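Local coordinates for protein (CD58) (Homo sapiens, PDB 1CCZ) that probably serves as the cell-surface adhesion partner of CD2, presenting the CD2-binding face on one of two immunoglobulin-like domains, at residues M100-C105 against T111-E116; E121-Q126 against L131-Q136; K32-E37 against R44-F49; V26-Q31 against M86-Y91. All blocks are in the same frame, centred on the assembly; numbering follows the deposited sequence.

Interaction 1 of 4, residues M100-C105 against T111-E116; sequences MIYWEC and TCEVLE. With NAG (2-acetamido-2-deoxy-beta-D-glucopyranose), chain D.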
# COMPACT_ATOMS: atom_id res chain seq x y z
N MET A 100 -6.47 2.81 18.68
CA MET A 100 -7.11 2.89 19.99
C MET A 100 -5.98 3.13 21.01
O MET A 100 -4.93 2.48 20.95
CB MET A 100 -7.81 1.58 20.37
CG MET A 100 -9.26 1.51 19.96
SD MET A 100 -10.12 0.07 20.68
CE MET A 100 -9.12 -0.20 22.27
N ILE A 101 -6.21 4.05 21.93
CA ILE A 101 -5.25 4.34 22.97
C ILE A 101 -5.85 4.00 24.34
O ILE A 101 -6.99 4.36 24.63
CB ILE A 101 -4.86 5.83 22.97
CG1 ILE A 101 -4.13 6.18 21.67
CG2 ILE A 101 -4.01 6.14 24.20
CD1 ILE A 101 -3.85 7.66 21.53
N TYR A 102 -5.10 3.29 25.17
CA TYR A 102 -5.56 3.00 26.53
C TYR A 102 -4.34 2.98 27.46
O TYR A 102 -3.20 3.02 26.99
CB TYR A 102 -6.36 1.71 26.58
CG TYR A 102 -5.63 0.50 26.12
CD1 TYR A 102 -5.64 0.12 24.77
CD2 TYR A 102 -4.98 -0.32 27.04
CE1 TYR A 102 -5.01 -1.07 24.36
CE2 TYR A 102 -4.36 -1.49 26.65
CZ TYR A 102 -4.38 -1.87 25.31
OH TYR A 102 -3.79 -3.07 24.96
N TRP A 103 -4.55 2.96 28.77
CA TRP A 103 -3.42 2.99 29.68
C TRP A 103 -3.66 2.32 31.00
O TRP A 103 -4.79 1.99 31.35
CB TRP A 103 -3.04 4.44 29.96
CG TRP A 103 -4.18 5.22 30.55
CD1 TRP A 103 -4.56 5.26 31.87
CD2 TRP A 103 -5.14 6.03 29.84
NE1 TRP A 103 -5.68 6.04 32.02
CE2 TRP A 103 -6.06 6.52 30.80
CE3 TRP A 103 -5.30 6.38 28.50
CZ2 TRP A 103 -7.14 7.35 30.44
CZ3 TRP A 103 -6.37 7.21 28.15
CH2 TRP A 103 -7.27 7.68 29.12
N GLU A 104 -2.57 2.15 31.74
CA GLU A 104 -2.59 1.55 33.08
C GLU A 104 -1.91 2.60 33.98
O GLU A 104 -0.72 2.85 33.86
CB GLU A 104 -1.78 0.26 33.07
CG GLU A 104 -1.60 -0.33 34.43
CD GLU A 104 -2.91 -0.45 35.17
OE1 GLU A 104 -3.83 -1.11 34.64
OE2 GLU A 104 -3.02 0.13 36.28
N CYS A 105 -2.68 3.22 34.87
CA CYS A 105 -2.13 4.27 35.72
C CYS A 105 -1.05 3.81 36.68
O CYS A 105 -0.04 4.50 36.86
CB CYS A 105 -3.23 4.94 36.54
SG CYS A 105 -4.38 5.98 35.57
N THR A 111 -0.71 2.28 26.04
CA THR A 111 -0.64 1.36 24.90
C THR A 111 -1.48 1.88 23.75
O THR A 111 -2.56 2.44 23.97
CB THR A 111 -1.17 -0.03 25.23
OG1 THR A 111 -0.37 -0.61 26.25
CG2 THR A 111 -1.14 -0.92 23.98
N CYS A 112 -0.97 1.71 22.54
CA CYS A 112 -1.68 2.12 21.34
C CYS A 112 -1.80 0.85 20.48
O CYS A 112 -0.88 0.04 20.46
CB CYS A 112 -0.91 3.18 20.57
SG CYS A 112 -1.75 3.54 19.00
N GLU A 113 -2.92 0.67 19.80
CA GLU A 113 -3.08 -0.50 18.95
C GLU A 113 -3.98 -0.15 17.78
O GLU A 113 -4.67 0.86 17.79
CB GLU A 113 -3.67 -1.65 19.75
CG GLU A 113 -5.10 -1.42 20.18
CD GLU A 113 -5.80 -2.72 20.51
OE1 GLU A 113 -5.27 -3.49 21.32
OE2 GLU A 113 -6.89 -2.97 19.94
N VAL A 114 -3.95 -0.98 16.75
CA VAL A 114 -4.78 -0.72 15.58
C VAL A 114 -5.13 -2.10 15.07
O VAL A 114 -4.29 -3.00 15.07
CB VAL A 114 -4.02 0.15 14.51
CG1 VAL A 114 -2.82 -0.60 13.93
CG2 VAL A 114 -4.98 0.59 13.41
N LEU A 115 -6.39 -2.28 14.68
CA LEU A 115 -6.88 -3.58 14.21
C LEU A 115 -6.56 -3.94 12.77
O LEU A 115 -5.99 -4.98 12.49
CB LEU A 115 -8.40 -3.68 14.40
CG LEU A 115 -9.06 -5.03 14.10
CD1 LEU A 115 -8.44 -6.10 14.99
CD2 LEU A 115 -10.56 -4.93 14.34
N GLU A 116 -6.93 -3.07 11.85
CA GLU A 116 -6.73 -3.32 10.44
C GLU A 116 -5.50 -2.64 9.85
O GLU A 116 -4.99 -1.66 10.40
CB GLU A 116 -7.98 -2.87 9.66
CG GLU A 116 -9.27 -3.50 10.10
CD GLU A 116 -10.44 -3.00 9.30
OE1 GLU A 116 -10.42 -3.19 8.07
OE2 GLU A 116 -11.36 -2.41 9.89
C1 NAG D . 1.71 -2.68 33.84
C2 NAG D . 0.54 -3.04 32.91
C3 NAG D . 0.95 -4.20 32.03
C4 NAG D . 2.26 -3.87 31.28
C5 NAG D . 3.34 -3.37 32.24
C6 NAG D . 4.54 -2.83 31.49
C7 NAG D . -0.78 -4.07 34.72
C8 NAG D . -2.16 -4.31 35.32
N2 NAG D . -0.72 -3.34 33.60
O3 NAG D . -0.08 -4.47 31.09
O4 NAG D . 2.74 -5.03 30.60
O5 NAG D . 2.84 -2.29 33.05
O6 NAG D . 5.37 -2.05 32.34
O7 NAG D . 0.21 -4.54 35.28
O HOH W 1 -2.88 -3.79 22.51
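A chi1 of 59° places CG of Y102 between its backbone N and carbonyl carbon and leans the phenol toward strand 109-113, with T111 alongside it, pointing the same way. T111 CB sits above one face, 3.9 Å from the centroid of the Y102 ring and 20° off its normal. T111 turns its methyl CG2 anti to N, which brings that carbon alongside the phenol end, 3.6 Å from Y102 OH; OG1 is bonded to S140 OG in the next strand. E113 arrives from a different direction. Its extended chain crosses Y102 at about a right angle, and OE1 stops at the ring edge, 3.9 Å from Y102 CE1. One water joins the two polar ends, 2.7 Å from Y102 OH and 2.7 Å from E113 OE1, to which it donates.

These side chains share one face of the antiparallel hairpin formed by strands 100-104 and 109-113, the A and B strands of a C2-set immunoglobulin domain. M100-E113 and Y102-T111 are its hydrogen-bonded pairs, the first closed by M100 N to E113 O at 2.8 Å. Between them I101 and C112 form a non-hydrogen-bonded pair whose side chains project from the other face. There I101 CG1 packs 4.4 Å from C112 SG, and C112 is disulfide-bonded to C152, tying this sheet to the opposing one through the domain core. Further along strand 100-104, the end of E104 leads away from T111-E116 and borders the attached N-acetylglucosamine, with E104 CG 3.2 Å from the sugar atom N2, while T109 OG1 makes a hydrogen bond to the same sugar.

Interaction 2 of 4, residues E121-Q126 against L131-Q136; sequences ELKLYQ and LRSLRQ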
# COMPACT_ATOMS: atom_id res chain seq x y z
N GLU A 121 2.76 0.54 10.85
CA GLU A 121 3.72 1.08 11.78
C GLU A 121 2.88 2.01 12.68
O GLU A 121 2.04 2.77 12.18
CB GLU A 121 4.75 1.91 11.03
CG GLU A 121 5.89 2.37 11.87
CD GLU A 121 7.04 2.92 11.03
OE1 GLU A 121 7.76 2.11 10.38
OE2 GLU A 121 7.21 4.16 11.02
N LEU A 122 3.08 1.93 13.99
CA LEU A 122 2.38 2.80 14.92
C LEU A 122 3.42 3.85 15.34
O LEU A 122 4.59 3.51 15.59
CB LEU A 122 1.92 2.02 16.15
CG LEU A 122 0.72 1.08 15.93
CD1 LEU A 122 0.40 0.36 17.23
CD2 LEU A 122 -0.49 1.89 15.43
N LYS A 123 3.02 5.11 15.38
CA LYS A 123 3.93 6.19 15.77
C LYS A 123 3.29 6.94 16.93
O LYS A 123 2.12 7.30 16.87
CB LYS A 123 4.13 7.12 14.59
CG LYS A 123 4.71 6.41 13.40
CD LYS A 123 4.76 7.35 12.23
CE LYS A 123 6.19 7.56 11.78
NZ LYS A 123 6.52 6.77 10.54
N LEU A 124 4.06 7.18 17.99
CA LEU A 124 3.53 7.87 19.16
C LEU A 124 4.14 9.25 19.36
O LEU A 124 5.35 9.44 19.21
CB LEU A 124 3.76 7.02 20.41
CG LEU A 124 3.11 7.51 21.71
CD1 LEU A 124 1.61 7.42 21.63
CD2 LEU A 124 3.64 6.66 22.85
N TYR A 125 3.28 10.21 19.70
CA TYR A 125 3.68 11.60 19.95
C TYR A 125 3.08 12.13 21.25
O TYR A 125 2.00 11.71 21.65
CB TYR A 125 3.23 12.51 18.81
CG TYR A 125 3.61 12.02 17.44
CD1 TYR A 125 2.87 11.02 16.80
CD2 TYR A 125 4.69 12.58 16.76
CE1 TYR A 125 3.20 10.59 15.51
CE2 TYR A 125 5.04 12.17 15.47
CZ TYR A 125 4.28 11.18 14.85
OH TYR A 125 4.59 10.79 13.57
N GLN A 126 3.79 13.01 21.93
CA GLN A 126 3.26 13.64 23.14
C GLN A 126 3.67 15.08 22.93
O GLN A 126 4.87 15.39 22.91
CB GLN A 126 3.87 13.11 24.42
CG GLN A 126 3.41 13.93 25.61
CD GLN A 126 3.69 13.25 26.92
OE1 GLN A 126 4.76 12.68 27.11
NE2 GLN A 126 2.73 13.30 27.84
N LEU A 131 7.87 10.26 20.13
CA LEU A 131 8.48 9.39 21.14
C LEU A 131 8.99 8.05 20.65
O LEU A 131 10.03 7.58 21.09
CB LEU A 131 7.50 9.16 22.30
CG LEU A 131 6.95 10.41 23.01
CD1 LEU A 131 5.87 10.00 24.02
CD2 LEU A 131 8.08 11.11 23.73
N ARG A 132 8.22 7.40 19.77
CA ARG A 132 8.62 6.12 19.22
C ARG A 132 7.76 5.63 18.06
O ARG A 132 6.69 6.16 17.81
CB ARG A 132 8.72 5.05 20.33
CG ARG A 132 7.47 4.63 21.07
CD ARG A 132 7.82 3.41 21.97
NE ARG A 132 8.42 2.33 21.14
CZ ARG A 132 8.26 1.01 21.29
NH1 ARG A 132 7.50 0.48 22.24
NH2 ARG A 132 8.87 0.21 20.46
N SER A 133 8.30 4.67 17.31
CA SER A 133 7.64 4.04 16.16
C SER A 133 7.92 2.55 16.28
O SER A 133 8.99 2.15 16.74
CB SER A 133 8.21 4.54 14.85
OG SER A 133 7.92 5.91 14.66
N LEU A 134 6.95 1.74 15.90
CA LEU A 134 7.11 0.29 15.96
C LEU A 134 6.32 -0.33 14.82
O LEU A 134 5.17 0.02 14.59
CB LEU A 134 6.59 -0.23 17.30
CG LEU A 134 6.89 -1.69 17.62
CD1 LEU A 134 8.40 -1.91 17.77
CD2 LEU A 134 6.16 -2.05 18.88
N ARG A 135 6.97 -1.23 14.08
CA ARG A 135 6.32 -1.91 12.96
C ARG A 135 5.53 -3.07 13.59
O ARG A 135 5.90 -4.23 13.48
CB ARG A 135 7.40 -2.41 12.00
CG ARG A 135 6.89 -3.05 10.72
CD ARG A 135 7.47 -2.37 9.48
NE ARG A 135 6.48 -1.52 8.82
CZ ARG A 135 6.76 -0.45 8.08
NH1 ARG A 135 8.01 -0.07 7.87
NH2 ARG A 135 5.77 0.26 7.55
N GLN A 136 4.45 -2.73 14.29
CA GLN A 136 3.60 -3.71 14.97
C GLN A 136 2.21 -3.11 15.09
O GLN A 136 2.04 -1.91 14.87
CB GLN A 136 4.11 -3.96 16.38
CG GLN A 136 5.29 -4.84 16.50
CD GLN A 136 5.33 -5.48 17.87
OE1 GLN A 136 6.24 -6.26 18.18
NE2 GLN A 136 4.34 -5.15 18.72
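E121 meets R135 from above: its OE1 lies over one face of the guanidinium, 3.3 Å from R135 NH1, with the carboxylate and guanidinium planes 55° apart. No N-H points at the oxygen, so this salt bridge rests on charge alone, and R135 NH2 is bonded instead to D119 O. The other carboxylate oxygen is held more directly, with K123 NZ 2.7 Å from E121 OE2, nearly in line with the C-O bond. K123 bends at chi3 and chi4 to get there, passing S133 so that its CG lies 3.5 Å from S133 OG.

On the opposite face leucines dominate, beside R132, whose NH1 is bonded to S140 O. L131 CD1 reaches between Q126 CB, at 3.7 Å, and L124 CD2, at 4.2 Å. At the other end L122 CG lies 3.4 Å from Q136 O, a carbonyl oxygen buried here without a polar partner.

Between these ends, L122 and L134 exchange two backbone hydrogen bonds. L124 instead faces both L131 and R132, giving to R132 O and receiving from L131 N, which is a classic beta bulge. This bulged hairpin, leading into an inverse gamma turn at R135, forms the C-C' edge of the C'CFG sheet in a C2-set immunoglobulin domain.

Interaction 3 of 4, residues K32-E37 against R44-F49; sequences KDKVAE and RAFSSF
V35 and F49 make the tight, inward side of this contact: V35 CG1 rests over one face of the F49 ring, 4.1 Å from its centroid. V35 CG1 lies anti to the backbone N, chi1 163°, and this turns it onto the ring. A36 and A45 pair closely beside them, their CB atoms 4.4 Å apart, and both lean on V53. Y75, L62 and I64 also pack round V35 or F49, extending this side into the domain core.

On the other side, nearer solvent, the contact is polar and longer-limbed. K34 lays its CB over one face of the F46 ring, 4.0 Å from the centroid, while the E37 carboxylate stands at that ring's edge, turned 77° to it. The two oxygens of E37 take separate partners: OE2 accepts from R44 NH1 at 2.8 Å, in the guanidinium plane, and OE1 accepts from K34 NZ at 3.1 Å. Two positive groups thus hold the buried carboxylate and probably favour its ionised form. R44 NH2 has a further ionic partner in E42.

V35 and A36 both face W28 in a classic beta bulge, and V35 O accepts from F46 N as the second strand ends. This is the C'-C'' hairpin of a V-set immunoglobulin domain, at the margin of the AGFCC'C'' sheet, whose outer face serves ligand binding in the CD2 family and here probably meets CD2.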
# COMPACT_ATOMS: atom_id res chain seq x y z
N LYS A 32 5.35 -15.28 -14.59
CA LYS A 32 5.57 -15.79 -15.92
C LYS A 32 4.27 -16.05 -16.66
O LYS A 32 4.29 -16.53 -17.79
CB LYS A 32 6.39 -17.08 -15.85
CG LYS A 32 7.87 -16.85 -15.62
CD LYS A 32 8.50 -16.11 -16.80
CE LYS A 32 9.79 -15.39 -16.37
NZ LYS A 32 10.97 -16.31 -16.23
N ASP A 33 3.14 -15.72 -16.05
CA ASP A 33 1.87 -15.96 -16.71
C ASP A 33 1.31 -14.69 -17.32
O ASP A 33 1.54 -13.60 -16.81
CB ASP A 33 0.89 -16.58 -15.72
CG ASP A 33 1.50 -17.75 -14.99
OD1 ASP A 33 1.80 -18.77 -15.64
OD2 ASP A 33 1.70 -17.64 -13.76
N LYS A 34 0.58 -14.85 -18.43
CA LYS A 34 -0.00 -13.73 -19.15
C LYS A 34 -1.13 -13.08 -18.38
O LYS A 34 -1.95 -13.75 -17.77
CB LYS A 34 -0.52 -14.19 -20.52
CG LYS A 34 0.58 -14.49 -21.54
CD LYS A 34 0.07 -14.31 -22.97
CE LYS A 34 -0.67 -15.53 -23.50
NZ LYS A 34 -1.07 -15.33 -24.93
N VAL A 35 -1.16 -11.76 -18.44
CA VAL A 35 -2.18 -10.98 -17.77
C VAL A 35 -3.12 -10.39 -18.83
O VAL A 35 -4.33 -10.56 -18.76
CB VAL A 35 -1.50 -9.82 -16.96
CG1 VAL A 35 -2.52 -8.74 -16.60
CG2 VAL A 35 -0.84 -10.38 -15.72
N ALA A 36 -2.55 -9.71 -19.81
CA ALA A 36 -3.32 -9.08 -20.86
C ALA A 36 -2.38 -8.80 -22.01
O ALA A 36 -1.16 -8.74 -21.82
CB ALA A 36 -3.91 -7.78 -20.37
N GLU A 37 -2.94 -8.57 -23.19
CA GLU A 37 -2.13 -8.29 -24.37
C GLU A 37 -2.88 -7.53 -25.45
O GLU A 37 -4.10 -7.50 -25.47
CB GLU A 37 -1.63 -9.61 -24.96
CG GLU A 37 -2.71 -10.37 -25.68
CD GLU A 37 -2.34 -11.80 -26.01
OE1 GLU A 37 -1.36 -12.33 -25.45
OE2 GLU A 37 -3.04 -12.40 -26.83
N ARG A 44 -6.99 -8.87 -25.32
CA ARG A 44 -7.52 -9.96 -24.53
C ARG A 44 -6.81 -10.03 -23.20
O ARG A 44 -5.63 -9.70 -23.09
CB ARG A 44 -7.48 -11.29 -25.31
CG ARG A 44 -6.21 -12.08 -25.23
CD ARG A 44 -6.28 -13.30 -26.14
NE ARG A 44 -7.04 -13.06 -27.37
CZ ARG A 44 -6.50 -12.69 -28.54
NH1 ARG A 44 -5.20 -12.50 -28.66
NH2 ARG A 44 -7.28 -12.51 -29.60
N ALA A 45 -7.57 -10.39 -22.16
CA ALA A 45 -7.04 -10.51 -20.82
C ALA A 45 -7.15 -11.99 -20.44
O ALA A 45 -7.89 -12.74 -21.07
CB ALA A 45 -7.83 -9.64 -19.85
N PHE A 46 -6.41 -12.42 -19.43
CA PHE A 46 -6.43 -13.82 -19.05
C PHE A 46 -6.70 -14.04 -17.58
O PHE A 46 -6.52 -13.15 -16.75
CB PHE A 46 -5.09 -14.48 -19.38
CG PHE A 46 -4.63 -14.24 -20.79
CD1 PHE A 46 -3.94 -13.08 -21.12
CD2 PHE A 46 -4.92 -15.16 -21.79
CE1 PHE A 46 -3.54 -12.84 -22.43
CE2 PHE A 46 -4.52 -14.92 -23.10
CZ PHE A 46 -3.83 -13.76 -23.42
N SER A 47 -7.13 -15.25 -17.28
CA SER A 47 -7.43 -15.68 -15.92
C SER A 47 -8.23 -14.68 -15.11
O SER A 47 -9.25 -14.17 -15.58
CB SER A 47 -6.12 -16.00 -15.20
OG SER A 47 -5.23 -16.63 -16.10
N SER A 48 -7.77 -14.41 -13.90
CA SER A 48 -8.45 -13.49 -12.99
C SER A 48 -8.52 -12.06 -13.49
O SER A 48 -9.24 -11.24 -12.93
CB SER A 48 -7.78 -13.49 -11.62
OG SER A 48 -6.37 -13.39 -11.75
N PHE A 49 -7.78 -11.74 -14.55
CA PHE A 49 -7.80 -10.37 -15.02
C PHE A 49 -8.86 -10.04 -16.07
O PHE A 49 -9.05 -8.88 -16.40
CB PHE A 49 -6.40 -9.98 -15.49
CG PHE A 49 -5.40 -10.03 -14.39
CD1 PHE A 49 -5.21 -8.93 -13.56
CD2 PHE A 49 -4.67 -11.19 -14.13
CE1 PHE A 49 -4.32 -8.99 -12.48
CE2 PHE A 49 -3.78 -11.27 -13.06
CZ PHE A 49 -3.61 -10.16 -12.23

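Interaction 4 of 4, residues V26-Q31 against M86-Y91; sequences VLWKKQ and MKFFLY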
# COMPACT_ATOMS: atom_id res chain seq x y z
N VAL A 26 1.71 -5.34 -27.28
CA VAL A 26 2.24 -5.29 -25.92
C VAL A 26 1.74 -6.49 -25.16
O VAL A 26 0.62 -6.94 -25.37
CB VAL A 26 1.82 -3.98 -25.17
CG1 VAL A 26 0.34 -3.90 -25.01
CG2 VAL A 26 2.44 -3.95 -23.81
N LEU A 27 2.58 -7.03 -24.29
CA LEU A 27 2.20 -8.18 -23.48
C LEU A 27 2.57 -7.91 -22.01
O LEU A 27 3.68 -7.43 -21.71
CB LEU A 27 2.93 -9.43 -23.97
CG LEU A 27 2.71 -10.73 -23.18
CD1 LEU A 27 1.25 -11.13 -23.22
CD2 LEU A 27 3.55 -11.83 -23.78
N TRP A 28 1.63 -8.20 -21.10
CA TRP A 28 1.85 -8.01 -19.67
C TRP A 28 1.79 -9.37 -19.01
O TRP A 28 0.87 -10.17 -19.29
CB TRP A 28 0.79 -7.12 -19.06
CG TRP A 28 1.09 -5.68 -19.25
CD1 TRP A 28 0.62 -4.88 -20.25
CD2 TRP A 28 1.89 -4.85 -18.40
NE1 TRP A 28 1.09 -3.59 -20.07
CE2 TRP A 28 1.87 -3.55 -18.94
CE3 TRP A 28 2.63 -5.08 -17.23
CZ2 TRP A 28 2.55 -2.48 -18.36
CZ3 TRP A 28 3.31 -4.01 -16.65
CH2 TRP A 28 3.27 -2.73 -17.22
N LYS A 29 2.78 -9.62 -18.15
CA LYS A 29 2.85 -10.88 -17.43
C LYS A 29 2.94 -10.61 -15.93
O LYS A 29 3.49 -9.59 -15.52
CB LYS A 29 4.06 -11.69 -17.87
CG LYS A 29 3.92 -12.35 -19.23
CD LYS A 29 5.26 -12.90 -19.68
CE LYS A 29 5.12 -13.79 -20.92
NZ LYS A 29 6.45 -14.27 -21.41
N LYS A 30 2.38 -11.53 -15.16
CA LYS A 30 2.40 -11.49 -13.69
C LYS A 30 3.27 -12.70 -13.41
O LYS A 30 2.80 -13.84 -13.48
CB LYS A 30 1.01 -11.69 -13.13
CG LYS A 30 0.93 -11.81 -11.61
CD LYS A 30 -0.50 -12.14 -11.20
CE LYS A 30 -0.76 -11.85 -9.74
NZ LYS A 30 -0.28 -12.98 -8.91
N GLN A 31 4.54 -12.45 -13.11
CA GLN A 31 5.48 -13.52 -12.90
C GLN A 31 5.71 -14.03 -14.32
O GLN A 31 6.19 -13.29 -15.18
CB GLN A 31 4.86 -14.64 -12.03
CG GLN A 31 5.04 -14.46 -10.53
CD GLN A 31 6.49 -14.21 -10.12
OE1 GLN A 31 7.22 -13.45 -10.78
NE2 GLN A 31 6.93 -14.85 -9.03
N MET A 86 10.48 -3.93 -18.36
CA MET A 86 9.64 -2.97 -17.67
C MET A 86 9.07 -3.85 -16.58
O MET A 86 8.15 -4.64 -16.82
CB MET A 86 8.55 -2.43 -18.57
CG MET A 86 9.07 -1.55 -19.67
SD MET A 86 9.18 0.17 -19.19
CE MET A 86 8.00 0.28 -17.88
N LYS A 87 9.66 -3.74 -15.39
CA LYS A 87 9.26 -4.53 -14.24
C LYS A 87 8.58 -3.64 -13.21
O LYS A 87 9.02 -2.52 -12.97
CB LYS A 87 10.47 -5.20 -13.60
CG LYS A 87 10.82 -6.55 -14.22
CD LYS A 87 12.32 -6.65 -14.51
CE LYS A 87 13.12 -7.12 -13.29
NZ LYS A 87 13.67 -6.00 -12.42
N PHE A 88 7.50 -4.16 -12.63
CA PHE A 88 6.75 -3.43 -11.62
C PHE A 88 6.42 -4.40 -10.51
O PHE A 88 5.88 -5.47 -10.80
CB PHE A 88 5.42 -2.91 -12.18
CG PHE A 88 5.57 -1.84 -13.21
CD1 PHE A 88 5.88 -2.16 -14.53
CD2 PHE A 88 5.39 -0.50 -12.87
CE1 PHE A 88 6.01 -1.16 -15.50
CE2 PHE A 88 5.50 0.51 -13.84
CZ PHE A 88 5.82 0.18 -15.15
N PHE A 89 6.79 -4.09 -9.26
CA PHE A 89 6.38 -4.98 -8.18
C PHE A 89 5.26 -4.27 -7.44
O PHE A 89 5.41 -3.16 -6.92
CB PHE A 89 7.54 -5.42 -7.24
CG PHE A 89 8.88 -5.52 -7.97
CD1 PHE A 89 9.41 -4.40 -8.59
CD2 PHE A 89 9.52 -6.74 -8.15
CE1 PHE A 89 10.54 -4.50 -9.38
CE2 PHE A 89 10.65 -6.84 -8.94
CZ PHE A 89 11.15 -5.73 -9.56
N LEU A 90 4.10 -4.92 -7.49
CA LEU A 90 2.89 -4.40 -6.90
C LEU A 90 2.63 -5.04 -5.55
O LEU A 90 2.66 -6.27 -5.41
CB LEU A 90 1.71 -4.67 -7.84
CG LEU A 90 0.30 -4.47 -7.26
CD1 LEU A 90 0.04 -2.98 -7.09
CD2 LEU A 90 -0.75 -5.11 -8.17
N TYR A 91 2.39 -4.20 -4.54
CA TYR A 91 2.04 -4.68 -3.21
C TYR A 91 0.60 -4.23 -3.02
O TYR A 91 0.23 -3.12 -3.40
CB TYR A 91 2.95 -4.05 -2.16
CG TYR A 91 4.40 -4.36 -2.39
CD1 TYR A 91 4.94 -5.57 -1.98
CD2 TYR A 91 5.22 -3.47 -3.10
CE1 TYR A 91 6.26 -5.92 -2.27
CE2 TYR A 91 6.55 -3.80 -3.41
CZ TYR A 91 7.07 -5.03 -2.99
OH TYR A 91 8.37 -5.41 -3.32
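The six-membered ring of the W28 indole offers its edge to F88: CH2 lies 3.6 Å from F88 CE1, and CZ3 lies 3.8 Å from F88 CD1, an atom close to the indole plane. The two rings meet obliquely, with their planes at 49° and centroids 5.6 Å apart. Other aromatic rings adjoin F88, F15 at a shallow angle and F1 more steeply, while V17 packs against W28. At the pyrrole side of the indole, NE1 is bonded to G60 O, which satisfies this buried N-H and helps fix the ring's rotation.

In both residues CG lies anti to the carbonyl carbon (chi1 -83° in W28, -68° in F88), and from these positions the ring ends meet beneath strand 73-78. That strand runs between the two segments, whose nearest CA atoms, those of W28 and M86, are 9.5 Å apart. The two rings span the gap, and the segments bury just 90 Å² between them. K29 and K87 project from the other face of the sheet, where they touch E76 and E74.

Both observed disulfides belong to the other domain; here W28 and F88, with F15, F1 and V17, pack in the interior. A strand C tryptophan reaching beneath strand F to a strand G residue is in keeping with the core of a V-set immunoglobulin domain.

The four contacts fall into two pairs, one in each immunoglobulin domain. Interactions 3 and 4 have centres 11 Å apart and share a sheet: strands 26-30 and 33-39 are neighbours, and W28 O probably accepts a hydrogen bond from V35 N at 2.7 Å. Interactions 1 and 2, with centres 12 Å apart, belong to opposing sheets, where L122 CD2 packs 3.7 Å from V114 CG1 across the core. Between the domains the centres of interactions 1 and 3 are 44 Å apart. Interaction 3 lies on the sheet that probably meets CD2, whereas interaction 1 borders a glycan on the far domain.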